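Local coordinates for DyP-type peroxidase (Thermobifida cellulosilytica, PDB 4GS1), which is a haem-dependent, dye-decolourising-type peroxidase that probably uses hydrogen peroxide to oxidise dyes and other aromatic substrates, at residues B[51-56]-B[178-183]; B[142-147]-B[370-375]; B[109-114]-B[147-152]; B[78-83]-B[170-175]. All blocks are in the same frame, centred on the assembly; numbering follows the deposited sequence.

Contact 1. Residues B[51-56]-B[178-183]; sequences VHVIAF and VRWSLR. With GOL (glycerol), chain I.
Arg183 lays its CG methylene squarely over the middle of the His52 imidazole, 3.3 Å from the ring centroid, in a CH-pi contact. Ile54 CD1 approaches the opposite face near the rim, and Ser181 OG sits at the edge, in the ring plane. With CG anti to the backbone N (chi1 -159°), His52 swings this ring across to the neighbouring strand. The Trp180 indole takes Ala55 CB over one face, 3.5 Å from the centroid of its five-membered ring, while its far corner, CH2, runs alongside Val53 CG1 at 3.9 Å; its NE1 is bonded to Gly146 O. On the Phe56 ring, Ile54 CG2 rests over one face and Val178 CG2 comes in obliquely. These side chains ride on two antiparallel strands, 50-58 and 176-185, of the ferredoxin-like sheet in the N-terminal half. Val53 and Leu182 form a hydrogen-bonded pair, with Val53 N 2.9 Å from Leu182 O. Further along, Arg179 and Trp180 both face Ala55 in a classic beta bulge: Ala55 O receives Arg179 N at 2.7 Å and, weakly, Trp180 N. A water bridges His52 ND1 and Arg183 NE. A glycerol accepts an almost straight bond at O3 from Arg183 N (2.7 Å, 174°), bonds to Ser181 OG through O2, and is also held by Glu326 of the second subunit.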
loop_
_atom_site.group_PDB
_atom_site.type_symbol
_atom_site.label_atom_id
_atom_site.label_comp_id
_atom_site.label_asym_id
_atom_site.label_seq_id
_atom_site.Cartn_x
_atom_site.Cartn_y
_atom_site.Cartn_z
ATOM N N VAL B 51 -4.375 -6.991 -1.511
ATOM C CA VAL B 51 -3.996 -7.890 -2.602
ATOM C C VAL B 51 -2.660 -7.466 -3.206
ATOM O O VAL B 51 -2.291 -6.298 -3.158
ATOM C CB VAL B 51 -5.077 -7.928 -3.726
ATOM C CG1 VAL B 51 -4.995 -6.674 -4.627
ATOM C CG2 VAL B 51 -4.945 -9.196 -4.576
ATOM N N HIS B 52 -1.925 -8.434 -3.742
ATOM C CA HIS B 52 -0.755 -8.130 -4.564
ATOM C C HIS B 52 -0.874 -9.044 -5.769
ATOM O O HIS B 52 -0.855 -10.271 -5.635
ATOM C CB HIS B 52 0.552 -8.385 -3.786
ATOM C CG HIS B 52 1.747 -7.665 -4.340
ATOM N ND1 HIS B 52 2.844 -7.331 -3.563
ATOM C CD2 HIS B 52 2.031 -7.227 -5.592
ATOM C CE1 HIS B 52 3.739 -6.713 -4.310
ATOM N NE2 HIS B 52 3.274 -6.633 -5.549
ATOM N N VAL B 53 -1.053 -8.446 -6.946
ATOM C CA VAL B 53 -1.147 -9.221 -8.175
ATOM C C VAL B 53 0.198 -9.146 -8.862
ATOM O O VAL B 53 0.737 -8.056 -9.045
ATOM C CB VAL B 53 -2.245 -8.659 -9.090
ATOM C CG1 VAL B 53 -2.286 -9.433 -10.400
ATOM C CG2 VAL B 53 -3.590 -8.765 -8.390
ATOM N N ILE B 54 0.761 -10.301 -9.203
ATOM C CA ILE B 54 2.088 -10.336 -9.814
ATOM C C ILE B 54 2.058 -11.144 -11.098
ATOM O O ILE B 54 1.650 -12.308 -11.098
ATOM C CB ILE B 54 3.133 -10.971 -8.864
ATOM C CG1 ILE B 54 3.067 -10.306 -7.486
ATOM C CG2 ILE B 54 4.550 -10.826 -9.446
ATOM C CD1 ILE B 54 3.308 -11.253 -6.339
ATOM N N ALA B 55 2.494 -10.528 -12.196
ATOM C CA ALA B 55 2.605 -11.240 -13.468
ATOM C C ALA B 55 4.065 -11.602 -13.696
ATOM O O ALA B 55 4.958 -10.792 -13.436
ATOM C CB ALA B 55 2.081 -10.369 -14.621
ATOM N N PHE B 56 4.312 -12.830 -14.147
ATOM C CA PHE B 56 5.686 -13.308 -14.371
ATOM C C PHE B 56 5.876 -13.759 -15.806
ATOM O O PHE B 56 4.929 -14.219 -16.443
ATOM C CB PHE B 56 5.970 -14.552 -13.524
ATOM C CG PHE B 56 5.833 -14.354 -12.030
ATOM C CD1 PHE B 56 6.963 -14.176 -11.234
ATOM C CD2 PHE B 56 4.587 -14.415 -11.410
ATOM C CE1 PHE B 56 6.844 -14.041 -9.854
ATOM C CE2 PHE B 56 4.463 -14.273 -10.033
ATOM C CZ PHE B 56 5.585 -14.082 -9.256
ATOM N N VAL B 178 9.696 -11.343 -12.602
ATOM C CA VAL B 178 8.530 -10.462 -12.506
ATOM C C VAL B 178 8.411 -9.558 -13.732
ATOM O O VAL B 178 9.375 -8.879 -14.114
ATOM C CB VAL B 178 8.558 -9.601 -11.226
ATOM C CG1 VAL B 178 7.430 -8.586 -11.248
ATOM C CG2 VAL B 178 8.418 -10.478 -9.985
ATOM N N ARG B 179 7.233 -9.559 -14.354
ATOM C CA ARG B 179 6.956 -8.679 -15.489
ATOM C C ARG B 179 6.335 -7.359 -15.032
ATOM O O ARG B 179 6.816 -6.276 -15.385
ATOM C CB ARG B 179 6.033 -9.378 -16.499
ATOM C CG ARG B 179 5.775 -8.583 -17.770
ATOM C CD ARG B 179 4.862 -9.363 -18.740
ATOM N NE ARG B 179 4.579 -8.578 -19.944
ATOM C CZ ARG B 179 5.337 -8.595 -21.037
ATOM N NH1 ARG B 179 6.423 -9.368 -21.095
ATOM N NH2 ARG B 179 5.015 -7.840 -22.075
ATOM N N TRP B 180 5.268 -7.456 -14.247
ATOM C CA TRP B 180 4.658 -6.288 -13.619
ATOM C C TRP B 180 3.966 -6.747 -12.339
ATOM O O TRP B 180 3.706 -7.932 -12.151
ATOM C CB TRP B 180 3.681 -5.544 -14.565
ATOM C CG TRP B 180 2.505 -6.356 -15.064
ATOM C CD1 TRP B 180 2.408 -7.017 -16.272
ATOM C CD2 TRP B 180 1.267 -6.593 -14.385
ATOM N NE1 TRP B 180 1.184 -7.646 -16.370
ATOM C CE2 TRP B 180 0.469 -7.402 -15.224
ATOM C CE3 TRP B 180 0.757 -6.198 -13.140
ATOM C CZ2 TRP B 180 -0.811 -7.823 -14.862
ATOM C CZ3 TRP B 180 -0.523 -6.621 -12.778
ATOM C CH2 TRP B 180 -1.288 -7.429 -13.635
ATOM N N SER B 181 3.693 -5.815 -11.439
ATOM C CA SER B 181 2.905 -6.157 -10.262
ATOM C C SER B 181 2.147 -4.937 -9.793
ATOM O O SER B 181 2.497 -3.806 -10.135
ATOM C CB SER B 181 3.790 -6.704 -9.136
ATOM O OG SER B 181 4.429 -5.642 -8.437
ATOM N N LEU B 182 1.089 -5.155 -9.022
ATOM C CA LEU B 182 0.350 -4.030 -8.447
ATOM C C LEU B 182 -0.293 -4.454 -7.134
ATOM O O LEU B 182 -0.910 -5.523 -7.045
ATOM C CB LEU B 182 -0.720 -3.513 -9.419
ATOM C CG LEU B 182 -1.473 -2.227 -9.053
ATOM C CD1 LEU B 182 -0.518 -1.078 -8.860
ATOM C CD2 LEU B 182 -2.488 -1.903 -10.159
ATOM N N ARG B 183 -0.117 -3.612 -6.115
ATOM C CA ARG B 183 -0.740 -3.823 -4.814
ATOM C C ARG B 183 -2.023 -3.021 -4.724
ATOM O O ARG B 183 -2.109 -1.918 -5.272
ATOM C CB ARG B 183 0.218 -3.387 -3.701
ATOM C CG ARG B 183 1.463 -4.258 -3.616
ATOM C CD ARG B 183 2.488 -3.716 -2.606
ATOM N NE ARG B 183 2.021 -3.823 -1.224
ATOM C CZ ARG B 183 1.666 -2.784 -0.476
ATOM N NH1 ARG B 183 1.256 -2.969 0.771
ATOM N NH2 ARG B 183 1.718 -1.560 -0.973
HETATM C C1 GOL I . 3.781 -1.550 -8.118
HETATM O O1 GOL I . 5.063 -1.607 -8.708
HETATM C C2 GOL I . 3.836 -2.306 -6.793
HETATM O O2 GOL I . 3.758 -3.706 -6.985
HETATM C C3 GOL I . 2.736 -1.869 -5.843
HETATM O O3 GOL I . 1.574 -1.528 -6.537
HETATM O O HOH W 1 3.172 -6.815 -0.763
#

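Contact 2. Residues B[142-147]-B[370-375]; sequences PRWCGG and RHEGSA
Trp144 reaches along Glu372 from its first side-chain carbon outward. Its CB lies 3.9 Å from Glu372 O and, slightly farther, faces Gly373 CA. A chi1 of -74° turns CG away from the carbonyl carbon and carries the six-membered ring beside the glutamate: CE3 comes 3.6 Å from Glu372 O, and CZ3 is nearest Glu372 OE1, at 3.6 Å, with Glu372 CB a little farther. The glutamate therefore comes to the rim of the indole, its CB in the ring plane, and the two side chains run side by side in the same direction with ring and carboxylate turned 42° apart. The carboxylate itself is gripped from elsewhere, OE1 by Arg329 and OE2 by Arg248 in salt bridges, while Arg246 makes a cation-pi contact with the indole. What meets here is the loop leading into strand 149-155 of the N-terminal half and strand 369-379, which is outermost in the C-terminal sheet within this chain and carries a classic bulge at Glu372 and Gly373. The backbones join sparingly. Gly146 N gives its hydrogen to Ser374 O at 2.9 Å, whereas the bond from Ser374 N to Trp144 O is weak at 3.4 Å. Trp144 O also lies close against Gly373 CA, where a side-chain carbon would collide with that oxygen. Cys145 lays its SG 3.6 Å from Ser374 N. Ala375 CB points toward the loop and lies 3.7 Å from Gly146 N. Two residues before Gly373, His371 of the haem pocket bonds through ND1 to Arg245, which also holds Ser374 OG.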
loop_
_atom_site.group_PDB
_atom_site.type_symbol
_atom_site.label_atom_id
_atom_site.label_comp_id
_atom_site.label_asym_id
_atom_site.label_seq_id
_atom_site.Cartn_x
_atom_site.Cartn_y
_atom_site.Cartn_z
ATOM N N PRO B 142 2.875 -1.323 -22.507
ATOM C CA PRO B 142 3.141 -2.733 -22.831
ATOM C C PRO B 142 3.721 -3.575 -21.691
ATOM O O PRO B 142 3.360 -4.747 -21.557
ATOM C CB PRO B 142 4.146 -2.638 -23.985
ATOM C CG PRO B 142 3.813 -1.346 -24.650
ATOM C CD PRO B 142 3.431 -0.413 -23.525
ATOM N N ARG B 143 4.596 -2.984 -20.881
ATOM C CA ARG B 143 5.237 -3.737 -19.808
ATOM C C ARG B 143 4.327 -3.929 -18.598
ATOM O O ARG B 143 4.673 -4.658 -17.668
ATOM C CB ARG B 143 6.560 -3.087 -19.404
ATOM C CG ARG B 143 7.624 -3.156 -20.501
ATOM C CD ARG B 143 7.788 -4.580 -21.067
ATOM N NE ARG B 143 8.356 -5.533 -20.107
ATOM C CZ ARG B 143 8.891 -6.704 -20.437
ATOM N NH1 ARG B 143 8.946 -7.076 -21.710
ATOM N NH2 ARG B 143 9.389 -7.501 -19.499
ATOM N N TRP B 144 3.166 -3.279 -18.622
ATOM C CA TRP B 144 2.141 -3.465 -17.596
ATOM C C TRP B 144 1.021 -4.358 -18.129
ATOM O O TRP B 144 -0.062 -4.414 -17.542
ATOM C CB TRP B 144 1.523 -2.124 -17.191
ATOM C CG TRP B 144 2.371 -1.242 -16.350
ATOM C CD1 TRP B 144 3.595 -1.527 -15.818
ATOM C CD2 TRP B 144 2.044 0.088 -15.933
ATOM N NE1 TRP B 144 4.055 -0.437 -15.093
ATOM C CE2 TRP B 144 3.115 0.563 -15.150
ATOM C CE3 TRP B 144 0.948 0.927 -16.155
ATOM C CZ2 TRP B 144 3.116 1.841 -14.582
ATOM C CZ3 TRP B 144 0.944 2.196 -15.580
ATOM C CH2 TRP B 144 2.025 2.640 -14.810
ATOM N N CYS B 145 1.276 -5.042 -19.242
ATOM C CA CYS B 145 0.277 -5.927 -19.829
ATOM C C CYS B 145 0.764 -7.357 -19.961
ATOM O O CYS B 145 1.957 -7.601 -20.130
ATOM C CB CYS B 145 -0.135 -5.433 -21.216
ATOM S SG CYS B 145 -0.953 -3.839 -21.209
ATOM N N GLY B 146 -0.167 -8.302 -19.902
ATOM C CA GLY B 146 0.163 -9.688 -20.186
ATOM C C GLY B 146 1.001 -10.407 -19.139
ATOM O O GLY B 146 1.014 -10.046 -17.960
ATOM N N GLY B 147 1.682 -11.465 -19.577
ATOM C CA GLY B 147 2.451 -12.301 -18.675
ATOM C C GLY B 147 2.252 -13.778 -18.959
ATOM O O GLY B 147 1.148 -14.202 -19.304
ATOM N N ARG B 370 -8.576 5.955 -17.286
ATOM C CA ARG B 370 -7.613 5.568 -18.325
ATOM C C ARG B 370 -7.111 4.156 -18.056
ATOM O O ARG B 370 -6.477 3.902 -17.028
ATOM C CB ARG B 370 -6.422 6.536 -18.352
ATOM C CG ARG B 370 -6.744 7.974 -18.772
ATOM C CD ARG B 370 -7.215 8.047 -20.226
ATOM N NE ARG B 370 -7.430 9.428 -20.665
ATOM C CZ ARG B 370 -8.612 10.044 -20.681
ATOM N NH1 ARG B 370 -9.714 9.404 -20.294
ATOM N NH2 ARG B 370 -8.693 11.309 -21.094
ATOM N N HIS B 371 -7.399 3.228 -18.971
ATOM C CA HIS B 371 -6.929 1.854 -18.807
ATOM C C HIS B 371 -5.464 1.786 -19.230
ATOM O O HIS B 371 -5.156 1.987 -20.409
ATOM C CB HIS B 371 -7.748 0.900 -19.677
ATOM C CG HIS B 371 -9.172 0.766 -19.254
ATOM N ND1 HIS B 371 -9.800 -0.464 -19.104
ATOM C CD2 HIS B 371 -10.110 1.693 -18.941
ATOM C CE1 HIS B 371 -11.047 -0.277 -18.735
ATOM N NE2 HIS B 371 -11.268 1.028 -18.630
ATOM N N GLU B 372 -4.570 1.501 -18.281
ATOM C CA GLU B 372 -3.120 1.579 -18.529
ATOM C C GLU B 372 -2.420 0.225 -18.468
ATOM O O GLU B 372 -1.265 0.084 -18.893
ATOM C CB GLU B 372 -2.464 2.563 -17.541
ATOM C CG GLU B 372 -3.005 3.987 -17.671
ATOM C CD GLU B 372 -2.359 4.980 -16.719
ATOM O OE1 GLU B 372 -1.814 4.573 -15.672
ATOM O OE2 GLU B 372 -2.390 6.184 -17.035
ATOM N N GLY B 373 -3.103 -0.774 -17.922
ATOM C CA GLY B 373 -2.553 -2.117 -17.869
ATOM C C GLY B 373 -3.666 -3.125 -18.065
ATOM O O GLY B 373 -4.821 -2.839 -17.742
ATOM N N SER B 374 -3.326 -4.301 -18.587
ATOM C CA SER B 374 -4.337 -5.289 -18.958
ATOM C C SER B 374 -3.726 -6.672 -19.067
ATOM O O SER B 374 -2.621 -6.811 -19.582
ATOM C CB SER B 374 -4.928 -4.919 -20.323
ATOM O OG SER B 374 -5.916 -5.858 -20.718
ATOM N N ALA B 375 -4.454 -7.687 -18.614
ATOM C CA ALA B 375 -4.013 -9.065 -18.771
ATOM C C ALA B 375 -5.175 -10.029 -18.675
ATOM O O ALA B 375 -6.172 -9.762 -17.990
ATOM C CB ALA B 375 -2.963 -9.414 -17.726
#

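Contact 3. Residues B[109-114]-B[147-152]; sequences IGIGGS and GDLMLQ
Asp148 makes the polar link to Ser114: its OD1 accepts from Ser114 OG at 2.7 Å, using the anti lone pair. A chi1 of -67° sets the Asp148 carboxylate opposite its own carbonyl carbon, where it reaches the first turn of helix 113-118, while OD2 is engaged by a salt bridge to Arg63 and by Leu58 N. Were this residue an alanine, Ser114 OG, Arg63 and Leu58 N would probably each lose this acceptor, and the tie between the helix start and the sheet would weaken. Asp148 O also accepts Gly112 N, at 2.8 Å. A water joins Ser114 OG to Gly147 N. Gly110 and Met150 form the hydrogen-bonded pair in the middle: Gly110 N reaches Met150 O at 2.9 Å in a nearly straight bond (168°), and Met150 N returns one to Gly110 O at the same length. Met150 is modelled in two conformers, so the closeness of its CE to Gly110 in one of them is doubtful evidence of a fixed contact. On the other face, Ile109 CG1 packs beside Leu151 CD2 at 3.8 Å. The antiparallel pairing of strands 106-111 and 149-155, with 106-111 outermost in the chain's sheet, is that of the ferredoxin-like fold.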
loop_
_atom_site.group_PDB
_atom_site.type_symbol
_atom_site.label_atom_id
_atom_site.label_comp_id
_atom_site.label_asym_id
_atom_site.label_seq_id
_atom_site.Cartn_x
_atom_site.Cartn_y
_atom_site.Cartn_z
ATOM N N ILE B 109 -3.240 -19.147 -8.532
ATOM C CA ILE B 109 -2.220 -19.375 -9.552
ATOM C C ILE B 109 -2.833 -19.379 -10.958
ATOM O O ILE B 109 -3.783 -20.116 -11.228
ATOM C CB ILE B 109 -1.478 -20.725 -9.314
ATOM C CG1 ILE B 109 -0.825 -20.758 -7.924
ATOM C CG2 ILE B 109 -0.441 -20.956 -10.383
ATOM C CD1 ILE B 109 -0.295 -22.160 -7.534
ATOM N N GLY B 110 -2.295 -18.559 -11.856
ATOM C CA GLY B 110 -2.862 -18.463 -13.195
ATOM C C GLY B 110 -1.851 -18.577 -14.317
ATOM O O GLY B 110 -0.636 -18.451 -14.100
ATOM N N ILE B 111 -2.368 -18.775 -15.529
ATOM C CA ILE B 111 -1.559 -19.102 -16.699
ATOM C C ILE B 111 -1.972 -18.229 -17.881
ATOM O O ILE B 111 -3.162 -18.093 -18.175
ATOM C CB ILE B 111 -1.769 -20.587 -17.065
ATOM C CG1 ILE B 111 -1.115 -21.486 -16.010
ATOM C CG2 ILE B 111 -1.224 -20.906 -18.463
ATOM C CD1 ILE B 111 -1.587 -22.936 -16.064
ATOM N N GLY B 112 -0.994 -17.628 -18.554
ATOM C CA GLY B 112 -1.284 -16.768 -19.691
ATOM C C GLY B 112 -1.231 -17.500 -21.016
ATOM O O GLY B 112 -0.548 -18.515 -21.141
ATOM N N GLY B 113 -1.939 -16.986 -22.017
ATOM C CA GLY B 113 -1.891 -17.582 -23.343
ATOM C C GLY B 113 -0.478 -17.682 -23.899
ATOM O O GLY B 113 -0.143 -18.641 -24.591
ATOM N N SER B 114 0.358 -16.695 -23.594
ATOM C CA SER B 114 1.737 -16.686 -24.097
ATOM C C SER B 114 2.584 -17.846 -23.563
ATOM O O SER B 114 3.588 -18.217 -24.178
ATOM C CB SER B 114 2.409 -15.349 -23.786
ATOM O OG SER B 114 2.379 -15.085 -22.391
ATOM N N GLY B 147 1.682 -11.465 -19.577
ATOM C CA GLY B 147 2.451 -12.301 -18.675
ATOM C C GLY B 147 2.252 -13.778 -18.959
ATOM O O GLY B 147 1.148 -14.202 -19.304
ATOM N N ASP B 148 3.310 -14.567 -18.816
ATOM C CA ASP B 148 3.195 -16.021 -18.974
ATOM C C ASP B 148 2.442 -16.666 -17.806
ATOM O O ASP B 148 1.732 -17.666 -17.986
ATOM C CB ASP B 148 4.582 -16.669 -19.055
ATOM C CG ASP B 148 5.356 -16.292 -20.308
ATOM O OD1 ASP B 148 4.752 -15.916 -21.341
ATOM O OD2 ASP B 148 6.602 -16.391 -20.254
ATOM N N LEU B 149 2.622 -16.102 -16.614
ATOM C CA LEU B 149 2.130 -16.687 -15.367
ATOM C C LEU B 149 1.664 -15.592 -14.415
ATOM O O LEU B 149 2.094 -14.441 -14.528
ATOM C CB LEU B 149 3.243 -17.490 -14.683
ATOM C CG LEU B 149 3.743 -18.721 -15.434
ATOM C CD1 LEU B 149 5.136 -19.133 -14.938
ATOM C CD2 LEU B 149 2.746 -19.860 -15.274
ATOM N N MET B 150 0.810 -15.964 -13.463
ATOM C CA MET B 150 0.238 -15.002 -12.528
ATOM C C MET B 150 0.126 -15.576 -11.112
ATOM O O MET B 150 -0.225 -16.745 -10.930
ATOM C CB MET B 150 -1.144 -14.574 -13.037
ATOM C CG MET B 150 -1.828 -13.499 -12.232
ATOM S SD MET B 150 -2.789 -14.138 -10.853
ATOM C CE MET B 150 -3.755 -15.424 -11.635
ATOM N N LEU B 151 0.432 -14.751 -10.112
ATOM C CA LEU B 151 0.042 -15.043 -8.733
ATOM C C LEU B 151 -0.867 -13.907 -8.250
ATOM O O LEU B 151 -0.568 -12.732 -8.470
ATOM C CB LEU B 151 1.248 -15.168 -7.797
ATOM C CG LEU B 151 2.136 -16.404 -7.947
ATOM C CD1 LEU B 151 3.314 -16.315 -6.976
ATOM C CD2 LEU B 151 1.322 -17.666 -7.689
ATOM N N GLN B 152 -1.991 -14.257 -7.628
ATOM C CA GLN B 152 -2.772 -13.288 -6.866
ATOM C C GLN B 152 -2.593 -13.706 -5.416
ATOM O O GLN B 152 -2.936 -14.828 -5.047
ATOM C CB GLN B 152 -4.258 -13.322 -7.242
ATOM C CG GLN B 152 -5.121 -12.356 -6.400
ATOM C CD GLN B 152 -6.612 -12.493 -6.646
ATOM O OE1 GLN B 152 -7.161 -13.604 -6.692
ATOM N NE2 GLN B 152 -7.280 -11.367 -6.787
HETATM O O HOH W 2 1.346 -12.538 -22.231
#

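Contact 4. Residues B[78-83]-B[170-175]; sequences RTWAEH and AATAPT
Helices 66-90 and 158-172, the two helices of a ferredoxin-like beta-alpha-beta-beta-alpha-beta unit, meet where Thr79, Trp80 and His83 pack on Ala171 and Thr172. Thr172 puts CG2 over one face of the Trp80 indole, 3.6 Å from the centroid of the five-membered ring and displaced toward its rim, the two side chains crossing at about a right angle. The chi1 of Thr172 (54°) turns CG2 onto the ring face, while OG1 is hydrogen-bonded to Thr176. The indole NE1 is bonded to Leu168 O. Replacing Trp80 by an alanine would probably strip Thr172 CG2 of the surface it rests on and leave Leu168 O without this donor. One turn further along helix 66-90, His83 takes Ala171 CB over one face of its imidazole, 3.9 Å from the centroid, in a second CH-pi contact, and Glu167 holds the ring through ND1. Thr79 CG2 touches both methyls, 3.8 Å from Ala171 CB and 3.8 Å from Thr172 CG2. Beneath this seam, Trp80 lies against the sheet, on Leu149 and Leu151 of strand 149-155 and on Phe56 of strand 50-58.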
loop_
_atom_site.group_PDB
_atom_site.type_symbol
_atom_site.label_atom_id
_atom_site.label_comp_id
_atom_site.label_asym_id
_atom_site.label_seq_id
_atom_site.Cartn_x
_atom_site.Cartn_y
_atom_site.Cartn_z
ATOM N N ARG B 78 4.409 -26.074 -9.918
ATOM C CA ARG B 78 4.494 -27.014 -8.796
ATOM C C ARG B 78 5.038 -26.341 -7.543
ATOM O O ARG B 78 4.517 -26.536 -6.446
ATOM C CB ARG B 78 5.361 -28.235 -9.134
ATOM C CG ARG B 78 5.366 -29.281 -8.006
ATOM C CD ARG B 78 6.567 -30.231 -8.050
ATOM N NE ARG B 78 7.083 -30.430 -9.401
ATOM C CZ ARG B 78 8.242 -29.943 -9.833
ATOM N NH1 ARG B 78 9.018 -29.239 -9.016
ATOM N NH2 ARG B 78 8.629 -30.163 -11.081
ATOM N N THR B 79 6.090 -25.549 -7.709
ATOM C CA THR B 79 6.705 -24.869 -6.579
ATOM C C THR B 79 5.725 -23.921 -5.891
ATOM O O THR B 79 5.591 -23.944 -4.665
ATOM C CB THR B 79 7.978 -24.120 -7.012
ATOM O OG1 THR B 79 8.930 -25.071 -7.507
ATOM C CG2 THR B 79 8.582 -23.362 -5.844
ATOM N N TRP B 80 5.036 -23.093 -6.672
ATOM C CA TRP B 80 4.048 -22.182 -6.093
ATOM C C TRP B 80 2.920 -22.958 -5.414
ATOM O O TRP B 80 2.433 -22.553 -4.361
ATOM C CB TRP B 80 3.466 -21.248 -7.154
ATOM C CG TRP B 80 4.399 -20.155 -7.629
ATOM C CD1 TRP B 80 5.400 -19.540 -6.917
ATOM C CD2 TRP B 80 4.394 -19.549 -8.924
ATOM N NE1 TRP B 80 6.015 -18.585 -7.704
ATOM C CE2 TRP B 80 5.414 -18.571 -8.939
ATOM C CE3 TRP B 80 3.616 -19.726 -10.075
ATOM C CZ2 TRP B 80 5.680 -17.781 -10.065
ATOM C CZ3 TRP B 80 3.883 -18.948 -11.191
ATOM C CH2 TRP B 80 4.912 -17.991 -11.179
ATOM N N ALA B 81 2.504 -24.072 -6.007
ATOM C CA ALA B 81 1.434 -24.868 -5.407
ATOM C C ALA B 81 1.878 -25.463 -4.072
ATOM O O ALA B 81 1.102 -25.497 -3.114
ATOM C CB ALA B 81 0.976 -25.963 -6.353
ATOM N N GLU B 82 3.123 -25.927 -4.008
ATOM C CA GLU B 82 3.667 -26.459 -2.756
ATOM C C GLU B 82 3.717 -25.401 -1.659
ATOM O O GLU B 82 3.347 -25.660 -0.509
ATOM C CB GLU B 82 5.059 -27.057 -2.981
ATOM C CG GLU B 82 5.038 -28.333 -3.803
ATOM C CD GLU B 82 6.421 -28.786 -4.225
ATOM O OE1 GLU B 82 7.379 -27.992 -4.099
ATOM O OE2 GLU B 82 6.544 -29.939 -4.697
ATOM N N HIS B 83 4.187 -24.211 -2.008
ATOM C CA HIS B 83 4.248 -23.128 -1.034
ATOM C C HIS B 83 2.855 -22.637 -0.647
ATOM O O HIS B 83 2.618 -22.293 0.511
ATOM C CB HIS B 83 5.105 -21.973 -1.560
ATOM C CG HIS B 83 6.574 -22.266 -1.545
ATOM N ND1 HIS B 83 7.472 -21.545 -0.786
ATOM C CD2 HIS B 83 7.299 -23.216 -2.183
ATOM C CE1 HIS B 83 8.688 -22.029 -0.968
ATOM N NE2 HIS B 83 8.612 -23.044 -1.810
ATOM N N ALA B 170 10.613 -15.461 -4.553
ATOM C CA ALA B 170 11.974 -15.965 -4.401
ATOM C C ALA B 170 12.034 -17.467 -4.663
ATOM O O ALA B 170 13.074 -17.982 -5.090
ATOM C CB ALA B 170 12.502 -15.644 -3.020
ATOM N N ALA B 171 10.923 -18.164 -4.422
ATOM C CA ALA B 171 10.901 -19.622 -4.545
ATOM C C ALA B 171 11.137 -20.106 -5.973
ATOM O O ALA B 171 11.693 -21.187 -6.177
ATOM C CB ALA B 171 9.598 -20.195 -3.994
ATOM N N THR B 172 10.722 -19.312 -6.958
ATOM C CA THR B 172 10.803 -19.745 -8.355
ATOM C C THR B 172 11.844 -18.996 -9.177
ATOM O O THR B 172 12.000 -19.254 -10.374
ATOM C CB THR B 172 9.434 -19.661 -9.058
ATOM O OG1 THR B 172 8.903 -18.338 -8.914
ATOM C CG2 THR B 172 8.455 -20.655 -8.445
ATOM N N ALA B 173 12.542 -18.058 -8.546
ATOM C CA ALA B 173 13.685 -17.420 -9.193
ATOM C C ALA B 173 14.794 -18.471 -9.281
ATOM O O ALA B 173 14.983 -19.238 -8.348
ATOM C CB ALA B 173 14.147 -16.217 -8.377
ATOM N N PRO B 174 15.549 -18.504 -10.391
ATOM C CA PRO B 174 15.475 -17.571 -11.512
ATOM C C PRO B 174 14.684 -18.117 -12.690
ATOM O O PRO B 174 14.741 -17.498 -13.754
ATOM C CB PRO B 174 16.944 -17.430 -11.915
ATOM C CG PRO B 174 17.498 -18.821 -11.683
ATOM C CD PRO B 174 16.715 -19.401 -10.511
ATOM N N THR B 175 13.956 -19.223 -12.543
ATOM C CA THR B 175 13.206 -19.686 -13.714
ATOM C C THR B 175 12.080 -18.714 -14.122
ATOM O O THR B 175 11.699 -18.661 -15.290
ATOM C CB THR B 175 12.742 -21.173 -13.646
ATOM O OG1 THR B 175 11.315 -21.246 -13.691
ATOM C CG2 THR B 175 13.267 -21.874 -12.412
#

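Contacts 1, 3 and 4 illustrate how one ferredoxin-like unit closes on itself. Contacts 1 and 3 pair neighbouring strands of a single sheet, sewn together where Phe56 N meets Leu149 O at 2.8 Å, and contact 4 lies over it, Trp80 CH2 standing 3.6 Å from Phe56 CD2. Contact 2 reaches out to the other half: it shares Gly147 with contact 3 and joins contact 1 where Arg179 NE meets Cys145 O at 2.8 Å. It also comes to the active site, since its His371 touches the haem, whereas in contact 1 the Leu182 side chain stays about 11 Å from the haem. The centres of contacts 2 and 4 are about 24 Å apart.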